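Local coordinates for protein lytic Polysaccharide Monooxygenase (Phytophthora infestans, PDB 6Z5Y) that binds copper and probably cleaves pectin oxidatively in plant cell walls, as a secreted monooxygenase domain of a plant-infecting oomycete, at residues Val95-Cys100 and Asp114-Tyr119; Thr87-Arg92 and Ile127-Pro132; Arg146-Ala151 and Ala163-Ile168; Lys54-Leu59 and Pro99-Leu104; Gly29-Ser34 and Leu150-Leu155. All blocks are in the same frame, centred on the assembly; numbering follows the deposited sequence. Where two conformers were deposited one is given.

A copper site built on a beta-sandwich core illustrates how contacts across a fold relate to a metal centre, and the five contacts are spread over that core. Interactions 3 and 4, centres about 8 Å apart, share the five-stranded antiparallel sheet through the neighbouring strands 143-155 and 100-104. Interaction 1 precedes interaction 3 along the chain and meets interaction 4 at Pro99 and Cys100. Interaction 2 belongs to the three-stranded sheet, and its Phe90 and Phe130 pack on Phe147 of interaction 3. Interaction 5 uses the far end of strand 143-155, about 25 Å from interaction 2 between centres. Interactions 1 and 3 supply His96 and Tyr164, joining both to the copper.

Interaction 1: Val95-Cys100 and Asp114-Tyr119; sequences VHAGPC and DCQSAY. With CU (copper (II) ion), chain C.
Gln116 lies along the loop that carries His96, and its side chain can be followed atom by atom. Gln116 CB sits 3.4 Å from His96 O. With CG set opposite the backbone N (chi1 -179°), the chain runs on past that oxygen until Gln116 CD lies 3.7 Å from His96 C. At the tip Gln116 NE2 comes to 3.9 Å from Ala97 CB and spends its hydrogen bond on Asp37 of helix 36-47; OE1 turns to the Val95 peptide, so closely that its exact position is doubtful. Asp114, the N-cap of helix 115-119, ties the helix start to the loop: its OD1 accepts from Gly98 N at 3.0 Å, while OD2 takes Ser117 OG. Cys115 N answers with a bond to Gly98 O, also 3.0 Å. One water bridges the segments, donating to His96 O and Gly98 O and accepting from Gln116 N. Beyond these lies the Cys100-Cys115 disulfide (chi3 -98°). His96 NE2 binds copper(II) at 1.9 Å and, with His1, forms the histidine brace characteristic of these monooxygenases. The disulfide, the hydrogen bonds at Gly98 and the water thus hold the loop behind a first-shell ligand, which probably limits how far His96 can shift.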
# COMPACT_ATOMS: atom_id res chain seq x y z
N VAL A 95 11.89 -1.01 0.32
CA VAL A 95 13.05 -1.16 -0.58
C VAL A 95 12.63 -1.17 -2.03
O VAL A 95 13.49 -1.47 -2.85
CB VAL A 95 13.89 -2.43 -0.28
CG1 VAL A 95 14.33 -2.51 1.16
CG2 VAL A 95 13.18 -3.70 -0.74
N HIS A 96 11.38 -0.85 -2.36
CA HIS A 96 10.97 -0.68 -3.76
C HIS A 96 10.35 0.68 -3.94
O HIS A 96 9.61 1.11 -3.05
CB HIS A 96 9.95 -1.72 -4.21
CG HIS A 96 10.28 -3.12 -3.80
ND1 HIS A 96 11.42 -3.78 -4.21
CD2 HIS A 96 9.58 -4.01 -3.08
CE1 HIS A 96 11.41 -5.00 -3.70
NE2 HIS A 96 10.28 -5.18 -3.02
N ALA A 97 10.62 1.32 -5.06
CA ALA A 97 9.96 2.58 -5.43
C ALA A 97 8.49 2.33 -5.73
O ALA A 97 8.08 1.23 -6.08
CB ALA A 97 10.62 3.19 -6.62
N GLY A 98 7.70 3.39 -5.63
CA GLY A 98 6.32 3.40 -6.15
C GLY A 98 5.33 3.97 -5.14
O GLY A 98 5.66 4.13 -3.95
N PRO A 99 4.12 4.26 -5.61
CA PRO A 99 3.14 4.95 -4.78
C PRO A 99 2.47 4.01 -3.78
O PRO A 99 2.25 2.83 -4.03
CB PRO A 99 2.13 5.44 -5.81
CG PRO A 99 2.22 4.42 -6.93
CD PRO A 99 3.69 4.08 -7.00
N CYS A 100 2.07 4.60 -2.66
CA CYS A 100 1.30 3.87 -1.66
C CYS A 100 0.35 4.83 -0.99
O CYS A 100 0.45 6.07 -1.09
CB CYS A 100 2.16 3.08 -0.68
SG CYS A 100 2.81 3.99 0.72
N ASP A 114 5.87 8.13 -3.84
CA ASP A 114 7.03 7.23 -3.71
C ASP A 114 7.29 6.96 -2.23
O ASP A 114 8.05 7.65 -1.58
CB ASP A 114 8.28 7.79 -4.37
CG ASP A 114 9.44 6.83 -4.21
OD1 ASP A 114 9.23 5.63 -4.42
OD2 ASP A 114 10.55 7.30 -3.90
N CYS A 115 6.63 5.95 -1.72
CA CYS A 115 6.73 5.65 -0.30
C CYS A 115 8.14 5.33 0.15
O CYS A 115 8.50 5.72 1.28
CB CYS A 115 5.72 4.59 0.10
SG CYS A 115 4.08 5.34 -0.08
N GLN A 116 8.96 4.77 -0.72
CA GLN A 116 10.37 4.47 -0.40
C GLN A 116 11.10 5.72 0.08
O GLN A 116 11.85 5.62 1.06
CB GLN A 116 11.03 3.86 -1.63
CG GLN A 116 12.49 3.49 -1.41
CD GLN A 116 13.09 2.77 -2.58
OE1 GLN A 116 13.41 1.59 -2.47
NE2 GLN A 116 13.20 3.46 -3.72
N SER A 117 10.95 6.83 -0.62
CA SER A 117 11.69 8.05 -0.26
C SER A 117 10.98 8.79 0.87
O SER A 117 11.64 9.49 1.61
CB SER A 117 11.93 8.94 -1.46
OG SER A 117 10.75 9.30 -2.14
N ALA A 118 9.69 8.63 1.05
CA ALA A 118 8.94 9.44 2.03
C ALA A 118 9.02 8.86 3.44
O ALA A 118 8.96 9.64 4.39
CB ALA A 118 7.52 9.57 1.61
N TYR A 119 9.04 7.54 3.57
CA TYR A 119 8.73 6.86 4.86
C TYR A 119 9.81 5.92 5.34
O TYR A 119 9.64 5.42 6.47
CB TYR A 119 7.41 6.12 4.80
CG TYR A 119 6.30 7.03 4.39
CD1 TYR A 119 5.95 8.15 5.14
CD2 TYR A 119 5.59 6.77 3.23
CE1 TYR A 119 4.94 9.00 4.70
CE2 TYR A 119 4.54 7.58 2.82
CZ TYR A 119 4.25 8.71 3.53
OH TYR A 119 3.26 9.52 3.04
CU CU C . 9.73 -6.77 -2.10
O HOH W 1 7.62 2.92 -2.45

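Interaction 2: Thr87-Arg92 and Ile127-Pro132; sequences TATFSR and IAVFKP
Residues 87-92 and 127-132 run antiparallel, their end-to-end directions 156° apart, with Ala88 and Phe130 as a hydrogen-bonded pair and Thr89 and Val129 as a non-hydrogen-bonded one. They join the middle strand 88-90 to the outer strand 129-130 of the three-stranded sheet in the beta-sandwich fold of lytic polysaccharide monooxygenases. Ala88 N donates a hydrogen bond to Phe130 O, Phe130 N to Ala88 O at 2.8 Å, and Phe90 N to Ala128 O. Past the strand ends Ala128 N still reaches Arg92 O at 3.2 Å, but from well above the carbonyl plane. On the buried face, Phe130 turns the edge of its ring to the face of Phe90 in an offset T-shaped pair, planes at 89° and centroids 5.5 Å apart. With Phe130 CG opposite its own carbonyl carbon (chi1 -59°), CE2 comes to 3.6 Å from Phe90 CD1, and the ring also meets those of Phe147 and Tyr119. Phe90 CB lies 3.9 Å from Ala128 CB. The other face, bearing Thr89 and Val129, has methyl contacts: Val129 CG1 lies 3.8 Å from Thr87 CG2. Tightest of the carbon contacts is Thr89 CG2 against Ile127 CG2, at 3.4 Å.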
# COMPACT_ATOMS: atom_id res chain seq x y z
N THR A 87 0.44 7.56 13.54
CA THR A 87 1.29 6.82 12.63
C THR A 87 0.64 5.48 12.28
O THR A 87 -0.25 4.99 12.98
CB THR A 87 2.66 6.52 13.21
OG1 THR A 87 2.60 5.56 14.26
CG2 THR A 87 3.39 7.78 13.64
N ALA A 88 1.18 4.86 11.23
CA ALA A 88 1.10 3.41 11.00
C ALA A 88 2.53 2.95 10.80
O ALA A 88 3.32 3.68 10.22
CB ALA A 88 0.20 3.07 9.82
N THR A 89 2.85 1.76 11.23
CA THR A 89 4.23 1.27 11.14
C THR A 89 4.30 0.07 10.22
O THR A 89 3.53 -0.88 10.39
CB THR A 89 4.76 0.91 12.52
OG1 THR A 89 4.56 2.02 13.38
CG2 THR A 89 6.22 0.57 12.50
N PHE A 90 5.23 0.10 9.28
CA PHE A 90 5.45 -1.03 8.38
C PHE A 90 6.22 -2.12 9.11
O PHE A 90 6.88 -1.91 10.14
CB PHE A 90 6.20 -0.56 7.14
CG PHE A 90 5.85 -1.27 5.85
CD1 PHE A 90 4.53 -1.50 5.49
CD2 PHE A 90 6.85 -1.65 4.99
CE1 PHE A 90 4.22 -2.07 4.26
CE2 PHE A 90 6.52 -2.19 3.76
CZ PHE A 90 5.22 -2.42 3.40
N SER A 91 6.22 -3.30 8.51
CA SER A 91 6.85 -4.48 9.13
C SER A 91 8.36 -4.45 8.97
O SER A 91 9.04 -5.20 9.68
CB SER A 91 6.28 -5.77 8.54
OG SER A 91 6.64 -5.89 7.17
N ARG A 92 8.87 -3.62 8.08
CA ARG A 92 10.28 -3.54 7.72
C ARG A 92 10.46 -2.20 7.04
O ARG A 92 9.52 -1.38 6.98
CB ARG A 92 10.68 -4.74 6.83
CG ARG A 92 9.86 -4.82 5.55
CD ARG A 92 10.49 -5.70 4.49
NE ARG A 92 10.65 -7.07 4.97
CZ ARG A 92 11.60 -7.92 4.57
NH1 ARG A 92 12.45 -7.57 3.63
NH2 ARG A 92 11.67 -9.08 5.16
N ILE A 127 12.89 0.45 10.08
CA ILE A 127 11.44 0.33 9.98
C ILE A 127 10.84 1.59 9.35
O ILE A 127 11.15 2.69 9.79
CB ILE A 127 10.84 0.07 11.36
CG1 ILE A 127 11.47 -1.15 12.02
CG2 ILE A 127 9.33 -0.02 11.30
CD1 ILE A 127 11.40 -2.40 11.21
N ALA A 128 10.00 1.42 8.35
CA ALA A 128 9.28 2.54 7.74
C ALA A 128 8.07 2.91 8.59
O ALA A 128 7.35 2.04 9.04
CB ALA A 128 8.85 2.21 6.33
N VAL A 129 7.87 4.19 8.75
CA VAL A 129 6.76 4.74 9.55
C VAL A 129 5.99 5.68 8.66
O VAL A 129 6.55 6.62 8.10
CB VAL A 129 7.25 5.43 10.82
CG1 VAL A 129 6.05 6.02 11.56
CG2 VAL A 129 8.04 4.51 11.70
N PHE A 130 4.70 5.41 8.55
CA PHE A 130 3.78 6.26 7.77
C PHE A 130 3.19 7.31 8.71
O PHE A 130 2.65 6.96 9.76
CB PHE A 130 2.65 5.41 7.21
CG PHE A 130 3.11 4.30 6.30
CD1 PHE A 130 3.50 4.52 5.01
CD2 PHE A 130 3.18 3.00 6.79
CE1 PHE A 130 3.97 3.48 4.21
CE2 PHE A 130 3.63 1.95 6.00
CZ PHE A 130 4.03 2.20 4.72
N LYS A 131 3.27 8.57 8.29
CA LYS A 131 2.70 9.67 9.05
C LYS A 131 2.51 10.85 8.12
O LYS A 131 3.17 10.98 7.10
CB LYS A 131 3.75 10.03 10.08
CG LYS A 131 4.92 10.88 9.57
CD LYS A 131 5.94 10.25 8.59
CE LYS A 131 7.16 11.14 8.42
NZ LYS A 131 8.03 10.76 7.27
N PRO A 132 1.56 11.73 8.46
CA PRO A 132 0.59 11.61 9.55
C PRO A 132 -0.60 10.73 9.16
O PRO A 132 -0.99 10.70 7.99
CB PRO A 132 0.10 13.05 9.76
CG PRO A 132 0.18 13.64 8.32
CD PRO A 132 1.39 12.99 7.71

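Interaction 3: Arg146-Ala151 and Ala163-Ile168; sequences RFYWLA and AYKNCI
Trp149 and Tyr164 lie side by side on the hairpin of strands 143-155 and 158-170, where the six-membered ring of Trp149 and the Tyr164 ring form an offset stack, planes 29° apart and centroids 4.5 Å apart. Trp149 CE3 comes closest, 3.4 Å from Tyr164 CD1, and Trp149 CZ3 stands over the centre of the phenol ring. Ala151 adds its CB at the ring's edge, 3.7 Å from Tyr164 CE1. The strands fix both: Trp149 and Tyr164 are a hydrogen-bonded pair, each N reaching the other's O at 2.9 Å. At the next hydrogen-bonded pair, Phe147 and Asn166, the side chains point the same way, Phe147 CD2 3.7 Å from Asn166 OD1, which also accepts from Ile4 N. The opposite face bears Cys167, whose SG, bonded to Cys70, lies 3.9 Å from Arg146 CG. Tyr164 CG is opposite its carbonyl carbon (chi1 -62°), which brings Tyr164 OH near the copper(II) ion, at 3.0 Å, completing the site with His1 and His96; OH also bonds to Gln162 OE1 and His1 N. The stack and those two bonds thus hold the phenol's plane and tip, consistent with the tyrosine found at the copper of many such enzymes.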
# COMPACT_ATOMS: atom_id res chain seq x y z
N ARG A 146 -7.26 0.25 4.94
CA ARG A 146 -6.77 -0.42 3.74
C ARG A 146 -5.49 0.25 3.29
O ARG A 146 -5.42 1.47 3.16
CB ARG A 146 -7.81 -0.43 2.63
CG ARG A 146 -8.99 -1.34 2.96
CD ARG A 146 -10.00 -1.38 1.83
NE ARG A 146 -11.11 -2.30 2.10
CZ ARG A 146 -12.21 -2.01 2.79
NH1 ARG A 146 -12.40 -0.79 3.30
NH2 ARG A 146 -13.15 -2.93 2.97
N PHE A 147 -4.48 -0.58 3.06
CA PHE A 147 -3.17 -0.16 2.52
C PHE A 147 -3.05 -0.69 1.12
O PHE A 147 -3.36 -1.88 0.87
CB PHE A 147 -2.07 -0.73 3.41
CG PHE A 147 -0.67 -0.50 2.92
CD1 PHE A 147 -0.16 0.78 2.89
CD2 PHE A 147 0.11 -1.54 2.44
CE1 PHE A 147 1.16 0.98 2.48
CE2 PHE A 147 1.41 -1.33 2.01
CZ PHE A 147 1.93 -0.07 2.03
N TYR A 148 -2.56 0.15 0.23
CA TYR A 148 -2.26 -0.23 -1.16
C TYR A 148 -0.87 0.28 -1.48
O TYR A 148 -0.59 1.47 -1.23
CB TYR A 148 -3.26 0.41 -2.11
CG TYR A 148 -4.70 0.02 -1.91
CD1 TYR A 148 -5.50 0.64 -0.99
CD2 TYR A 148 -5.26 -0.99 -2.70
CE1 TYR A 148 -6.84 0.25 -0.83
CE2 TYR A 148 -6.58 -1.38 -2.56
CZ TYR A 148 -7.37 -0.77 -1.62
OH TYR A 148 -8.70 -1.10 -1.46
N TRP A 149 -0.10 -0.55 -2.13
CA TRP A 149 1.26 -0.17 -2.55
C TRP A 149 1.50 -0.82 -3.91
O TRP A 149 1.37 -2.05 -4.05
CB TRP A 149 2.29 -0.63 -1.53
CG TRP A 149 3.73 -0.37 -1.83
CD1 TRP A 149 4.27 0.64 -2.56
CD2 TRP A 149 4.83 -1.14 -1.31
NE1 TRP A 149 5.64 0.53 -2.57
CE2 TRP A 149 6.01 -0.53 -1.77
CE3 TRP A 149 4.91 -2.25 -0.47
CZ2 TRP A 149 7.27 -1.03 -1.44
CZ3 TRP A 149 6.15 -2.75 -0.16
CH2 TRP A 149 7.32 -2.16 -0.63
N LEU A 150 1.80 0.01 -4.90
CA LEU A 150 2.23 -0.48 -6.22
C LEU A 150 3.73 -0.31 -6.30
O LEU A 150 4.25 0.80 -6.50
CB LEU A 150 1.53 0.33 -7.29
CG LEU A 150 1.77 -0.20 -8.70
CD1 LEU A 150 1.02 -1.48 -8.91
CD2 LEU A 150 1.47 0.82 -9.75
N ALA A 151 4.43 -1.42 -6.04
CA ALA A 151 5.89 -1.41 -6.08
C ALA A 151 6.34 -1.62 -7.51
O ALA A 151 5.77 -2.41 -8.27
CB ALA A 151 6.43 -2.49 -5.19
N ALA A 163 1.91 -5.82 -6.44
CA ALA A 163 0.78 -5.26 -5.70
C ALA A 163 0.83 -5.77 -4.28
O ALA A 163 0.74 -6.98 -4.07
CB ALA A 163 -0.52 -5.66 -6.34
N TYR A 164 0.82 -4.83 -3.34
CA TYR A 164 0.71 -5.16 -1.91
C TYR A 164 -0.59 -4.52 -1.42
O TYR A 164 -0.84 -3.34 -1.66
CB TYR A 164 1.91 -4.61 -1.13
CG TYR A 164 3.23 -5.19 -1.56
CD1 TYR A 164 3.90 -4.65 -2.62
CD2 TYR A 164 3.79 -6.28 -0.90
CE1 TYR A 164 5.10 -5.16 -3.05
CE2 TYR A 164 4.98 -6.83 -1.35
CZ TYR A 164 5.65 -6.25 -2.41
OH TYR A 164 6.84 -6.79 -2.85
N LYS A 165 -1.38 -5.32 -0.71
CA LYS A 165 -2.64 -4.88 -0.15
C LYS A 165 -2.77 -5.45 1.24
O LYS A 165 -2.55 -6.64 1.46
CB LYS A 165 -3.81 -5.37 -1.00
CG LYS A 165 -3.98 -4.62 -2.30
CD LYS A 165 -5.00 -5.24 -3.23
CE LYS A 165 -4.41 -6.39 -4.01
NZ LYS A 165 -5.46 -7.16 -4.71
N ASN A 166 -3.24 -4.58 2.16
CA ASN A 166 -3.65 -5.05 3.49
C ASN A 166 -5.03 -4.46 3.79
O ASN A 166 -5.33 -3.33 3.39
CB ASN A 166 -2.70 -4.57 4.59
CG ASN A 166 -1.24 -4.89 4.41
OD1 ASN A 166 -0.42 -4.14 4.96
ND2 ASN A 166 -0.88 -5.98 3.77
N CYS A 167 -5.80 -5.21 4.55
CA CYS A 167 -7.05 -4.76 5.16
C CYS A 167 -6.89 -5.05 6.65
O CYS A 167 -6.62 -6.20 6.98
CB CYS A 167 -8.27 -5.51 4.63
SG CYS A 167 -8.54 -5.18 2.88
N ILE A 168 -7.08 -4.02 7.48
CA ILE A 168 -6.86 -4.15 8.93
C ILE A 168 -8.04 -3.52 9.64
O ILE A 168 -8.20 -2.30 9.63
CB ILE A 168 -5.55 -3.49 9.37
CG1 ILE A 168 -4.36 -4.06 8.58
CG2 ILE A 168 -5.37 -3.70 10.86
CD1 ILE A 168 -3.02 -3.44 8.91

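Interaction 4: Lys54-Leu59 and Pro99-Leu104; sequences KDVRSL and PCEIWL
The N-terminus of helix 56-60 is docked on strand 100-104 by a carboxylate: Glu101 OE1 accepts from Val56 N at 2.8 Å and Glu101 OE2 from Arg57 N at 2.9 Å. OE2 has a second donor, Trp103 NE1, at 2.8 Å and within the indole plane; the amide and the indole reach it from opposite faces of the carboxylate plane, which probably restrains rotation of that group. Within the helix segment Asp55 is the N-cap, its OD1 accepting from Ser58 N and OG. Its OD2 meets the indole edge, 3.6 Å from Trp103 CZ2. The two carboxylates stand nearly at right angles, and the positive helix end probably eases their mutual repulsion. Arg57 is extended over the indole face, its CD 3.6 Å from the centroid of the five-membered ring of Trp103. Farther out, the guanidinium turns its edge to the ring in an off-centre cation-pi contact, planes 87° apart; its NE forms a salt bridge with Asp61 OD2 and NH1 a hydrogen bond with Asp105 O. Val56 CG2 closes the inner side on Pro99 CG at 3.8 Å. Asp55 is thus a classical helix N-cap, to which Glu101 of the strand adds tertiary bonds to the first-turn amides.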
# COMPACT_ATOMS: atom_id res chain seq x y z
N LYS A 54 -5.90 7.75 -10.98
CA LYS A 54 -6.35 8.61 -9.88
C LYS A 54 -5.50 8.29 -8.63
O LYS A 54 -4.77 9.14 -8.14
CB LYS A 54 -7.84 8.45 -9.60
CG LYS A 54 -8.33 9.33 -8.45
CD LYS A 54 -9.79 9.21 -8.11
N ASP A 55 -5.60 7.06 -8.16
CA ASP A 55 -4.89 6.61 -6.95
C ASP A 55 -4.76 5.09 -7.03
O ASP A 55 -5.30 4.44 -7.96
CB ASP A 55 -5.59 7.11 -5.70
CG ASP A 55 -7.08 6.83 -5.68
OD1 ASP A 55 -7.47 5.73 -6.07
OD2 ASP A 55 -7.87 7.69 -5.23
N VAL A 56 -3.99 4.52 -6.13
CA VAL A 56 -3.71 3.07 -6.23
C VAL A 56 -4.97 2.26 -5.92
O VAL A 56 -5.18 1.23 -6.56
CB VAL A 56 -2.51 2.68 -5.36
CG1 VAL A 56 -2.19 1.21 -5.53
CG2 VAL A 56 -1.28 3.51 -5.71
N ARG A 57 -5.78 2.71 -4.97
CA ARG A 57 -7.00 1.98 -4.65
C ARG A 57 -7.88 1.87 -5.89
O ARG A 57 -8.45 0.79 -6.15
CB ARG A 57 -7.76 2.65 -3.51
CG ARG A 57 -9.03 1.91 -3.16
CD ARG A 57 -9.66 2.46 -1.89
NE ARG A 57 -10.76 1.58 -1.50
CZ ARG A 57 -11.45 1.73 -0.37
NH1 ARG A 57 -11.20 2.77 0.41
NH2 ARG A 57 -12.33 0.83 0.02
N SER A 58 -8.02 2.95 -6.64
CA SER A 58 -8.86 3.01 -7.85
C SER A 58 -8.28 2.08 -8.93
O SER A 58 -9.01 1.55 -9.74
CB SER A 58 -8.98 4.42 -8.37
OG SER A 58 -9.67 5.24 -7.43
N LEU A 59 -6.96 2.02 -8.99
CA LEU A 59 -6.27 1.14 -9.96
C LEU A 59 -6.55 -0.33 -9.65
O LEU A 59 -6.77 -1.13 -10.58
CB LEU A 59 -4.78 1.43 -9.94
CG LEU A 59 -3.88 0.56 -10.81
CD1 LEU A 59 -4.19 0.78 -12.28
CD2 LEU A 59 -2.43 0.87 -10.49
N PRO A 99 4.12 4.26 -5.61
CA PRO A 99 3.14 4.95 -4.78
C PRO A 99 2.47 4.01 -3.78
O PRO A 99 2.25 2.83 -4.03
CB PRO A 99 2.13 5.44 -5.81
CG PRO A 99 2.22 4.42 -6.93
CD PRO A 99 3.69 4.08 -7.00
N CYS A 100 2.07 4.60 -2.66
CA CYS A 100 1.30 3.87 -1.66
C CYS A 100 0.35 4.83 -0.99
O CYS A 100 0.45 6.07 -1.09
CB CYS A 100 2.16 3.08 -0.68
SG CYS A 100 2.81 3.99 0.72
N GLU A 101 -0.63 4.25 -0.30
CA GLU A 101 -1.68 5.03 0.34
C GLU A 101 -2.37 4.20 1.40
O GLU A 101 -2.37 2.97 1.37
CB GLU A 101 -2.64 5.58 -0.71
CG GLU A 101 -3.33 4.50 -1.48
CD GLU A 101 -3.93 4.98 -2.79
OE1 GLU A 101 -3.18 5.54 -3.62
OE2 GLU A 101 -5.11 4.71 -3.03
N ILE A 102 -2.97 4.92 2.33
CA ILE A 102 -3.76 4.34 3.44
C ILE A 102 -5.12 4.99 3.42
O ILE A 102 -5.22 6.25 3.38
CB ILE A 102 -3.07 4.54 4.79
CG1 ILE A 102 -1.70 3.90 4.82
CG2 ILE A 102 -3.94 4.00 5.92
CD1 ILE A 102 -0.85 4.24 6.03
N TRP A 103 -6.15 4.17 3.51
CA TRP A 103 -7.55 4.59 3.62
C TRP A 103 -8.14 4.08 4.93
O TRP A 103 -7.78 2.99 5.39
CB TRP A 103 -8.35 3.98 2.47
CG TRP A 103 -7.98 4.46 1.11
CD1 TRP A 103 -6.85 4.15 0.40
CD2 TRP A 103 -8.77 5.28 0.26
NE1 TRP A 103 -6.88 4.75 -0.83
CE2 TRP A 103 -8.06 5.44 -0.94
CE3 TRP A 103 -10.04 5.87 0.39
CZ2 TRP A 103 -8.58 6.14 -2.03
CZ3 TRP A 103 -10.55 6.56 -0.69
CH2 TRP A 103 -9.81 6.70 -1.87
N LEU A 104 -9.05 4.84 5.49
CA LEU A 104 -9.90 4.40 6.61
C LEU A 104 -11.32 4.44 6.08
O LEU A 104 -11.85 5.53 5.77
CB LEU A 104 -9.72 5.32 7.83
CG LEU A 104 -8.31 5.41 8.36
CD1 LEU A 104 -8.24 6.36 9.52
CD2 LEU A 104 -7.74 4.06 8.75

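Interaction 5: Gly29-Ser34 and Leu150-Leu155; sequences GGWDES and LALQRL
The guanidinium of Arg154 meets Ser34 OG and Trp31 O along its edge. Ser34 OG lies close to the group's plane and takes Arg154 NH2 in a short bond of 2.7 Å, nearly straight at 164°. Trp31 O meets Arg154 NH1 at 3.2 Å, tilted somewhat from that plane. Ser34 O is also near, 3.1 Å from Arg154 NH1. The indole of Trp31 touches Leu152 CD2 obliquely through CZ3, at 4.3 Å, and stands edge-to-face with Trp161 of strand 158-170; its NE1 bonds to Trp27 O. The loop behind these groups turns at Gly30, the centre of an inverse gamma turn, and continues through residues 31-33 with helical backbone angles toward helix 36-47. Residues 150-155 form the distal end of strand 143-155, a long hairpin strand whose other parts lie in the core of the beta-sandwich, so Arg154 and Leu152 join the hairpin tip to this loop. Trp31 O draws three donors: Arg154 NH1, Ser34 N and Ser34 OG, the last at 2.6 Å. The serine hydroxyl, lying between its own N and carbonyl carbon (chi1 76°), thus passes a bond to Trp31 O while receiving one from Arg154. NH2 has a further acceptor in Gly36 O. A water accepts from Arg154 NH1 at 2.8 Å and donates to Asp32 OD1, an oxygen also bonded by Thr159 N.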
# COMPACT_ATOMS: atom_id res chain seq x y z
N GLY A 29 4.65 1.54 -22.28
CA GLY A 29 5.68 2.58 -22.40
C GLY A 29 7.07 2.06 -22.15
O GLY A 29 7.29 0.84 -22.08
N GLY A 30 8.00 2.98 -21.95
CA GLY A 30 9.44 2.65 -21.98
C GLY A 30 10.03 2.36 -20.63
O GLY A 30 11.14 2.83 -20.33
N TRP A 31 9.34 1.57 -19.83
CA TRP A 31 9.81 1.19 -18.48
C TRP A 31 11.25 0.66 -18.51
O TRP A 31 12.09 1.15 -17.74
CB TRP A 31 8.88 0.13 -17.91
CG TRP A 31 7.45 0.56 -17.81
CD1 TRP A 31 6.45 0.39 -18.71
CD2 TRP A 31 6.86 1.25 -16.70
NE1 TRP A 31 5.29 0.97 -18.26
CE2 TRP A 31 5.51 1.49 -17.02
CE3 TRP A 31 7.36 1.71 -15.49
CZ2 TRP A 31 4.65 2.13 -16.12
CZ3 TRP A 31 6.51 2.33 -14.60
CH2 TRP A 31 5.17 2.55 -14.92
N ASP A 32 11.54 -0.28 -19.41
CA ASP A 32 12.83 -1.01 -19.37
C ASP A 32 13.96 -0.16 -19.94
O ASP A 32 15.10 -0.48 -19.64
CB ASP A 32 12.70 -2.32 -20.12
CG ASP A 32 11.86 -3.26 -19.30
OD1 ASP A 32 11.69 -3.00 -18.11
OD2 ASP A 32 11.42 -4.24 -19.85
N GLU A 33 13.63 0.88 -20.68
CA GLU A 33 14.61 1.84 -21.27
C GLU A 33 14.99 2.93 -20.26
O GLU A 33 15.93 3.70 -20.48
CB GLU A 33 14.02 2.47 -22.53
CG GLU A 33 13.99 1.52 -23.71
CD GLU A 33 13.04 0.35 -23.62
OE1 GLU A 33 13.51 -0.83 -23.67
OE2 GLU A 33 11.83 0.60 -23.48
N SER A 34 14.21 3.07 -19.22
CA SER A 34 14.51 4.01 -18.11
C SER A 34 15.60 3.41 -17.23
O SER A 34 15.80 2.17 -17.23
CB SER A 34 13.29 4.35 -17.30
OG SER A 34 12.96 3.28 -16.46
N LEU A 150 1.80 0.01 -4.90
CA LEU A 150 2.23 -0.48 -6.22
C LEU A 150 3.73 -0.31 -6.30
O LEU A 150 4.25 0.80 -6.50
CB LEU A 150 1.53 0.33 -7.29
CG LEU A 150 1.77 -0.20 -8.70
CD1 LEU A 150 1.02 -1.48 -8.91
CD2 LEU A 150 1.47 0.82 -9.75
N ALA A 151 4.43 -1.42 -6.04
CA ALA A 151 5.89 -1.41 -6.08
C ALA A 151 6.34 -1.62 -7.51
O ALA A 151 5.77 -2.41 -8.27
CB ALA A 151 6.43 -2.49 -5.19
N LEU A 152 7.32 -0.84 -7.90
CA LEU A 152 7.94 -0.86 -9.24
C LEU A 152 9.34 -1.46 -9.05
O LEU A 152 10.12 -0.94 -8.24
CB LEU A 152 8.01 0.57 -9.78
CG LEU A 152 6.72 1.36 -9.72
CD1 LEU A 152 7.00 2.81 -10.11
CD2 LEU A 152 5.66 0.76 -10.65
N GLN A 153 9.65 -2.55 -9.75
CA GLN A 153 10.98 -3.19 -9.52
C GLN A 153 11.43 -3.76 -10.86
O GLN A 153 10.62 -4.03 -11.75
CB GLN A 153 10.98 -4.25 -8.40
CG GLN A 153 12.35 -4.90 -8.13
CD GLN A 153 12.34 -5.91 -6.99
OE1 GLN A 153 11.32 -6.56 -6.71
NE2 GLN A 153 13.49 -6.09 -6.37
N ARG A 154 12.75 -3.84 -11.00
CA ARG A 154 13.40 -4.48 -12.15
C ARG A 154 13.91 -5.86 -11.73
O ARG A 154 14.67 -5.97 -10.76
CB ARG A 154 14.53 -3.61 -12.67
CG ARG A 154 14.11 -2.19 -12.96
CD ARG A 154 15.29 -1.33 -13.35
NE ARG A 154 14.97 0.09 -13.41
CZ ARG A 154 14.52 0.73 -14.48
NH1 ARG A 154 14.26 0.05 -15.59
NH2 ARG A 154 14.28 2.03 -14.47
N LEU A 155 13.45 -6.88 -12.43
CA LEU A 155 13.88 -8.28 -12.23
C LEU A 155 14.53 -8.73 -13.52
O LEU A 155 13.86 -8.75 -14.57
CB LEU A 155 12.69 -9.15 -11.91
CG LEU A 155 12.00 -8.78 -10.61
CD1 LEU A 155 10.85 -9.73 -10.33
CD2 LEU A 155 12.98 -8.77 -9.44
O HOH W 2 13.73 -2.68 -16.06